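PDB 6PV5: putative O-GlcNAcase nagJ from Clostridium perfringens, which probably removes N-acetylhexosamine units from glycans as a family 84 glycoside hydrolase; this chain holds its N-terminal domain, catalytic barrel and following helical region. Local coordinates for residues 409-414 with 491-496; 404-409 with 434-439. All blocks are in the same frame, centred on the assembly; numbering follows the deposited sequence.

Contact 1: residues 409-414 with 491-496; sequences DYKEDK and TRLDTG. With EDO (1,2-ethanediol), chain B.
Lys414 and Leu493 bring the two irregular backbones nearest, 7.4 Å between their CA atoms, where a type I turn from Lys411 to Lys414 sets its two end residues against the 491-496 loop. Three long side chains of 409-414 bridge the gap. Tyr410 brings its hydroxyl to the backbone: Asp494 N donates to Tyr410 OH at 3.1 Å, with an angle of 160° at the hydrogen. This donor lies in the ring plane, at the ring edge. The carboxylate of Asp494 runs past the same ring, its plane turned 44° from it, and Asp494 CG comes 3.3 Å from Tyr410 CE2. Lys411 closes a salt bridge from NZ to Asp494 OD1 at 3.1 Å, approaching from above the carboxylate plane. Its chain bends at chi3 and again at chi4, which folds Lys411 CE over Leu493, 3.7 Å from Leu493 CA. Lys414 instead stays extended beyond CG. Its methylenes slide along Leu493, with Lys414 CG 3.6 Å from Leu493 CD1, and Lys414 NZ then reaches Arg492 O at 2.8 Å in the carbonyl plane. The same ammonium group also has a salt bridge to Asp499 and a hydrogen bond to Asn609, which probably offsets the charge of this buried lysine. Asp409 does not reach the loop; its OD1 binds an ethanediol, probably from the crystallisation liquor, 2.6 Å from O1 of the diol. The contact joins the long loop after barrel strand 399-403 to the loop leading into helix 501-515, and so ties the (beta/alpha)8 catalytic barrel to the helical region that follows it.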
loop_
_atom_site.group_PDB
_atom_site.type_symbol
_atom_site.label_atom_id
_atom_site.label_comp_id
_atom_site.label_asym_id
_atom_site.label_seq_id
_atom_site.Cartn_x
_atom_site.Cartn_y
_atom_site.Cartn_z
ATOM N N ASP A 409 4.466 8.183 11.413
ATOM C CA ASP A 409 4.238 8.444 12.832
ATOM C C ASP A 409 5.485 9.020 13.512
ATOM O O ASP A 409 5.392 9.699 14.522
ATOM C CB ASP A 409 3.649 7.233 13.560
ATOM C CG ASP A 409 4.449 5.930 13.476
ATOM O OD1 ASP A 409 5.624 5.927 12.945
ATOM O OD2 ASP A 409 3.894 4.903 13.964
ATOM N N TYR A 410 6.662 8.768 12.950
ATOM C CA TYR A 410 7.901 9.259 13.530
ATOM C C TYR A 410 8.246 10.651 12.976
ATOM O O TYR A 410 9.217 11.243 13.418
ATOM C CB TYR A 410 9.020 8.250 13.233
ATOM C CG TYR A 410 9.237 8.037 11.755
ATOM C CD1 TYR A 410 8.477 7.121 11.041
ATOM C CD2 TYR A 410 10.171 8.791 11.057
ATOM C CE1 TYR A 410 8.633 6.967 9.671
ATOM C CE2 TYR A 410 10.355 8.640 9.690
ATOM C CZ TYR A 410 9.581 7.726 8.994
ATOM O OH TYR A 410 9.768 7.552 7.645
ATOM N N LYS A 411 7.449 11.171 12.024
ATOM C CA LYS A 411 7.666 12.482 11.416
ATOM C C LYS A 411 6.329 13.034 10.921
ATOM O O LYS A 411 6.087 13.177 9.716
ATOM C CB LYS A 411 8.674 12.410 10.259
ATOM C CG LYS A 411 9.231 13.781 9.859
ATOM C CD LYS A 411 9.746 13.900 8.422
ATOM C CE LYS A 411 10.630 12.768 7.931
ATOM N NZ LYS A 411 11.864 12.612 8.731
ATOM N N GLU A 412 5.441 13.306 11.873
ATOM C CA GLU A 412 4.022 13.307 11.575
ATOM C C GLU A 412 3.604 14.572 10.821
ATOM O O GLU A 412 2.507 14.599 10.302
ATOM C CB GLU A 412 3.202 13.101 12.853
ATOM C CG GLU A 412 3.743 13.944 14.003
ATOM C CD GLU A 412 2.789 14.220 15.158
ATOM O OE1 GLU A 412 1.770 13.507 15.262
ATOM O OE2 GLU A 412 3.070 15.155 15.957
ATOM N N ASP A 413 4.474 15.588 10.754
ATOM C CA ASP A 413 4.139 16.842 10.082
ATOM C C ASP A 413 4.449 16.770 8.593
ATOM O O ASP A 413 4.098 17.688 7.853
ATOM C CB ASP A 413 4.932 18.026 10.647
ATOM C CG ASP A 413 4.608 18.285 12.111
ATOM O OD1 ASP A 413 3.407 18.229 12.464
ATOM O OD2 ASP A 413 5.561 18.489 12.892
ATOM N N LYS A 414 5.110 15.693 8.158
ATOM C CA LYS A 414 5.306 15.503 6.723
ATOM C C LYS A 414 4.452 14.338 6.221
ATOM O O LYS A 414 4.554 13.247 6.771
ATOM C CB LYS A 414 6.784 15.229 6.425
ATOM C CG LYS A 414 7.075 15.173 4.938
ATOM C CD LYS A 414 8.532 15.308 4.542
ATOM C CE LYS A 414 8.642 15.470 3.030
ATOM N NZ LYS A 414 10.062 15.540 2.591
ATOM N N THR A 491 7.700 13.226 -0.869
ATOM C CA THR A 491 7.789 11.786 -1.099
ATOM C C THR A 491 8.748 11.171 -0.091
ATOM O O THR A 491 8.548 10.049 0.331
ATOM C CB THR A 491 8.119 11.401 -2.550
ATOM O OG1 THR A 491 9.384 11.964 -2.916
ATOM C CG2 THR A 491 7.075 11.867 -3.544
ATOM N N ARG A 492 9.748 11.937 0.329
ATOM C CA ARG A 492 10.841 11.382 1.105
ATOM C C ARG A 492 10.637 11.669 2.592
ATOM O O ARG A 492 10.556 12.828 2.988
ATOM C CB ARG A 492 12.163 11.961 0.582
ATOM C CG ARG A 492 13.411 11.548 1.351
ATOM C CD ARG A 492 13.824 10.106 1.059
ATOM N NE ARG A 492 15.019 9.727 1.813
ATOM C CZ ARG A 492 15.637 8.546 1.753
ATOM N NH1 ARG A 492 15.192 7.582 0.964
ATOM N NH2 ARG A 492 16.717 8.343 2.477
ATOM N N LEU A 493 10.601 10.606 3.408
ATOM C CA LEU A 493 10.647 10.718 4.854
ATOM C C LEU A 493 11.981 10.137 5.324
ATOM O O LEU A 493 13.032 10.641 4.941
ATOM C CB LEU A 493 9.430 9.998 5.450
ATOM C CG LEU A 493 8.162 10.823 5.725
ATOM C CD1 LEU A 493 7.784 11.684 4.548
ATOM C CD2 LEU A 493 7.003 9.887 6.025
ATOM N N ASP A 494 11.973 9.084 6.151
ATOM C CA ASP A 494 13.239 8.408 6.393
ATOM C C ASP A 494 13.512 7.386 5.286
ATOM O O ASP A 494 14.591 6.834 5.207
ATOM C CB ASP A 494 13.306 7.786 7.783
ATOM C CG ASP A 494 13.544 8.818 8.869
ATOM O OD1 ASP A 494 13.586 10.017 8.533
ATOM O OD2 ASP A 494 13.659 8.408 10.049
ATOM N N THR A 495 12.524 7.145 4.430
ATOM C CA THR A 495 12.700 6.310 3.257
ATOM C C THR A 495 11.799 6.927 2.200
ATOM O O THR A 495 11.058 7.853 2.521
ATOM C CB THR A 495 12.379 4.837 3.557
ATOM O OG1 THR A 495 12.803 4.036 2.447
ATOM C CG2 THR A 495 10.907 4.596 3.826
ATOM N N GLY A 496 11.857 6.415 0.968
ATOM C CA GLY A 496 10.957 6.898 -0.070
ATOM C C GLY A 496 11.727 7.495 -1.240
ATOM O O GLY A 496 12.930 7.742 -1.142
HETATM C C1 EDO B . 8.634 3.549 13.156
HETATM O O1 EDO B . 7.758 4.539 13.672
HETATM C C2 EDO B . 7.881 2.520 12.439
HETATM O O2 EDO B . 6.680 3.098 11.970
#

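Contact 2: residues 404-409 with 434-439. With EDO (1,2-ethanediol), chain B.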
loop_
_atom_site.group_PDB
_atom_site.type_symbol
_atom_site.label_atom_id
_atom_site.label_comp_id
_atom_site.label_asym_id
_atom_site.label_seq_id
_atom_site.Cartn_x
_atom_site.Cartn_y
_atom_site.Cartn_z
ATOM N N ASN A 404 7.640 -0.093 6.157
ATOM C CA ASN A 404 7.315 1.088 6.949
ATOM C C ASN A 404 7.277 2.349 6.073
ATOM O O ASN A 404 8.055 3.289 6.253
ATOM C CB ASN A 404 8.277 1.246 8.130
ATOM C CG ASN A 404 7.819 0.452 9.336
ATOM O OD1 ASN A 404 6.626 0.408 9.627
ATOM N ND2 ASN A 404 8.743 -0.205 10.017
ATOM N N TYR A 405 6.332 2.373 5.143
ATOM C CA TYR A 405 6.024 3.539 4.327
ATOM C C TYR A 405 4.672 3.249 3.681
ATOM O O TYR A 405 4.453 2.116 3.232
ATOM C CB TYR A 405 7.119 3.688 3.265
ATOM C CG TYR A 405 6.996 4.899 2.388
ATOM C CD1 TYR A 405 7.696 6.062 2.689
ATOM C CD2 TYR A 405 6.152 4.905 1.293
ATOM C CE1 TYR A 405 7.590 7.193 1.892
ATOM C CE2 TYR A 405 6.043 6.024 0.485
ATOM C CZ TYR A 405 6.762 7.173 0.784
ATOM O OH TYR A 405 6.639 8.290 0.003
ATOM N N PRO A 406 3.708 4.203 3.596
ATOM C CA PRO A 406 3.905 5.616 3.956
ATOM C C PRO A 406 3.876 6.078 5.410
ATOM O O PRO A 406 3.953 7.286 5.669
ATOM C CB PRO A 406 2.744 6.303 3.207
ATOM C CG PRO A 406 1.631 5.275 3.223
ATOM C CD PRO A 406 2.380 3.961 3.019
ATOM N N VAL A 407 3.843 5.136 6.365
ATOM C CA VAL A 407 3.724 5.508 7.765
ATOM C C VAL A 407 4.622 6.706 8.079
ATOM O O VAL A 407 5.832 6.663 7.842
ATOM C CB VAL A 407 4.024 4.338 8.722
ATOM C CG1 VAL A 407 5.425 3.772 8.520
ATOM C CG2 VAL A 407 3.841 4.748 10.178
ATOM N N ASN A 408 4.050 7.717 8.756
ATOM C CA ASN A 408 4.836 8.897 9.083
ATOM C C ASN A 408 4.759 9.200 10.585
ATOM O O ASN A 408 5.017 10.333 11.003
ATOM C CB ASN A 408 4.417 10.101 8.227
ATOM C CG ASN A 408 3.049 10.623 8.629
ATOM O OD1 ASN A 408 2.259 9.877 9.194
ATOM N ND2 ASN A 408 2.733 11.869 8.293
ATOM N N ASP A 409 4.466 8.183 11.413
ATOM C CA ASP A 409 4.238 8.444 12.832
ATOM C C ASP A 409 5.485 9.020 13.512
ATOM O O ASP A 409 5.392 9.699 14.522
ATOM C CB ASP A 409 3.649 7.233 13.560
ATOM C CG ASP A 409 4.449 5.930 13.476
ATOM O OD1 ASP A 409 5.624 5.927 12.945
ATOM O OD2 ASP A 409 3.894 4.903 13.964
ATOM N N PHE A 434 4.040 -9.045 1.252
ATOM C CA PHE A 434 4.317 -7.620 1.270
ATOM C C PHE A 434 3.230 -6.878 2.063
ATOM O O PHE A 434 2.046 -6.975 1.760
ATOM C CB PHE A 434 4.497 -7.112 -0.160
ATOM C CG PHE A 434 4.779 -5.634 -0.219
ATOM C CD1 PHE A 434 5.927 -5.113 0.360
ATOM C CD2 PHE A 434 3.900 -4.766 -0.851
ATOM C CE1 PHE A 434 6.189 -3.752 0.317
ATOM C CE2 PHE A 434 4.154 -3.400 -0.874
ATOM C CZ PHE A 434 5.297 -2.895 -0.291
ATOM N N ILE A 435 3.646 -6.164 3.110
ATOM C CA ILE A 435 2.736 -5.532 4.050
ATOM C C ILE A 435 3.080 -4.047 4.176
ATOM O O ILE A 435 4.195 -3.689 4.559
ATOM C CB ILE A 435 2.831 -6.231 5.415
ATOM C CG1 ILE A 435 2.591 -7.740 5.296
ATOM C CG2 ILE A 435 1.899 -5.587 6.428
ATOM C CD1 ILE A 435 3.458 -8.538 6.236
ATOM N N VAL A 436 2.105 -3.194 3.851
ATOM C CA VAL A 436 2.256 -1.745 3.921
ATOM C C VAL A 436 1.767 -1.236 5.269
ATOM O O VAL A 436 0.670 -1.579 5.699
ATOM C CB VAL A 436 1.471 -1.056 2.801
ATOM C CG1 VAL A 436 1.524 0.465 2.950
ATOM C CG2 VAL A 436 1.977 -1.510 1.446
ATOM N N ASN A 437 2.631 -0.481 5.951
ATOM C CA ASN A 437 2.263 0.238 7.156
ATOM C C ASN A 437 1.960 1.688 6.758
ATOM O O ASN A 437 2.845 2.405 6.294
ATOM C CB ASN A 437 3.364 0.164 8.212
ATOM C CG ASN A 437 2.898 0.577 9.595
ATOM O OD1 ASN A 437 1.697 0.670 9.846
ATOM N ND2 ASN A 437 3.830 0.852 10.490
ATOM N N PRO A 438 0.686 2.127 6.827
ATOM C CA PRO A 438 0.292 3.435 6.295
ATOM C C PRO A 438 0.364 4.493 7.392
ATOM O O PRO A 438 0.772 4.210 8.520
ATOM C CB PRO A 438 -1.155 3.141 5.842
ATOM C CG PRO A 438 -1.671 2.199 6.946
ATOM C CD PRO A 438 -0.470 1.350 7.324
ATOM N N MET A 439 -0.035 5.722 7.039
ATOM C CA MET A 439 -0.120 6.837 7.968
ATOM C C MET A 439 -1.433 6.753 8.745
ATOM O O MET A 439 -2.415 6.198 8.241
ATOM C CB MET A 439 -0.141 8.161 7.186
ATOM C CG MET A 439 1.169 8.470 6.472
ATOM S SD MET A 439 1.159 10.119 5.692
ATOM C CE MET A 439 0.128 9.772 4.276
HETATM C C1 EDO B . 8.634 3.549 13.156
HETATM O O1 EDO B . 7.758 4.539 13.672
HETATM C C2 EDO B . 7.881 2.520 12.439
HETATM O O2 EDO B . 6.680 3.098 11.970
#
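Two hydrogen bonds join Asn404 and Val407 to Asn437. In the first, Asn437 ND2 gives a nearly straight bond to Asn404 OD1, 3.0 Å long and 173° at the hydrogen. Asn404 OD1 lies in the amide plane of Asn437. The two side chains run side by side, pointing the same way, with amide planes 53° apart. Asn404 OD1 also accepts from Trp402 NE1, so two donors grip this oxygen. The second bond, from Val407 N to Asn437 O at 2.9 Å, is more bent. A weaker CA-H...O contact follows, with Val407 CA 3.3 Å from Pro438 O.

Apolar packing centres on Pro406, which follows a cis peptide bond. Its CD lies 3.6 Å from Val436 CG1, and the two side chains cross at about a right angle. On Val436, CG1 is anti to the backbone N (chi1 175°), which also places it beside Tyr405 O. Pro406 CG packs on Pro438.

Met439 packs on polar groups too. Met439 CG meets Pro406 O at 3.1 Å and lies against Asn408 OD1. With chi2 extended, Met439 SD comes beside the Asn408 amide, whose ND2 donates to Lys414 O.

The contact lies at the end of strand 431-436 and just beyond strand 399-403, its parallel neighbour in the (beta/alpha)8 barrel. In such barrels the C-terminal strand ends carry the active site. Asn404 is accordingly about 8 Å from Asp305, the predicted proton donor, between side chains.

Contact 2 is wholly buried near the middle of the chain, whereas contact 1 is partly buried and lies farther out. Both use the long loop after strand 399-403, and Asp409 belongs to both. Contact 2 holds that loop to the end of the neighbouring barrel strand with amide and backbone bonds and proline packing. Contact 1 holds its next turn to the 491-496 loop through lysines, a carboxylate and a tyrosine hydroxyl. The centres of contact 1 and contact 2 are about 10 Å apart, and the two touch directly. Tyr405 OH lies 2.6 Å from Thr491 O, a probable hydrogen bond, and Leu493 CD2 packs 3.4 Å from Asn408 CB.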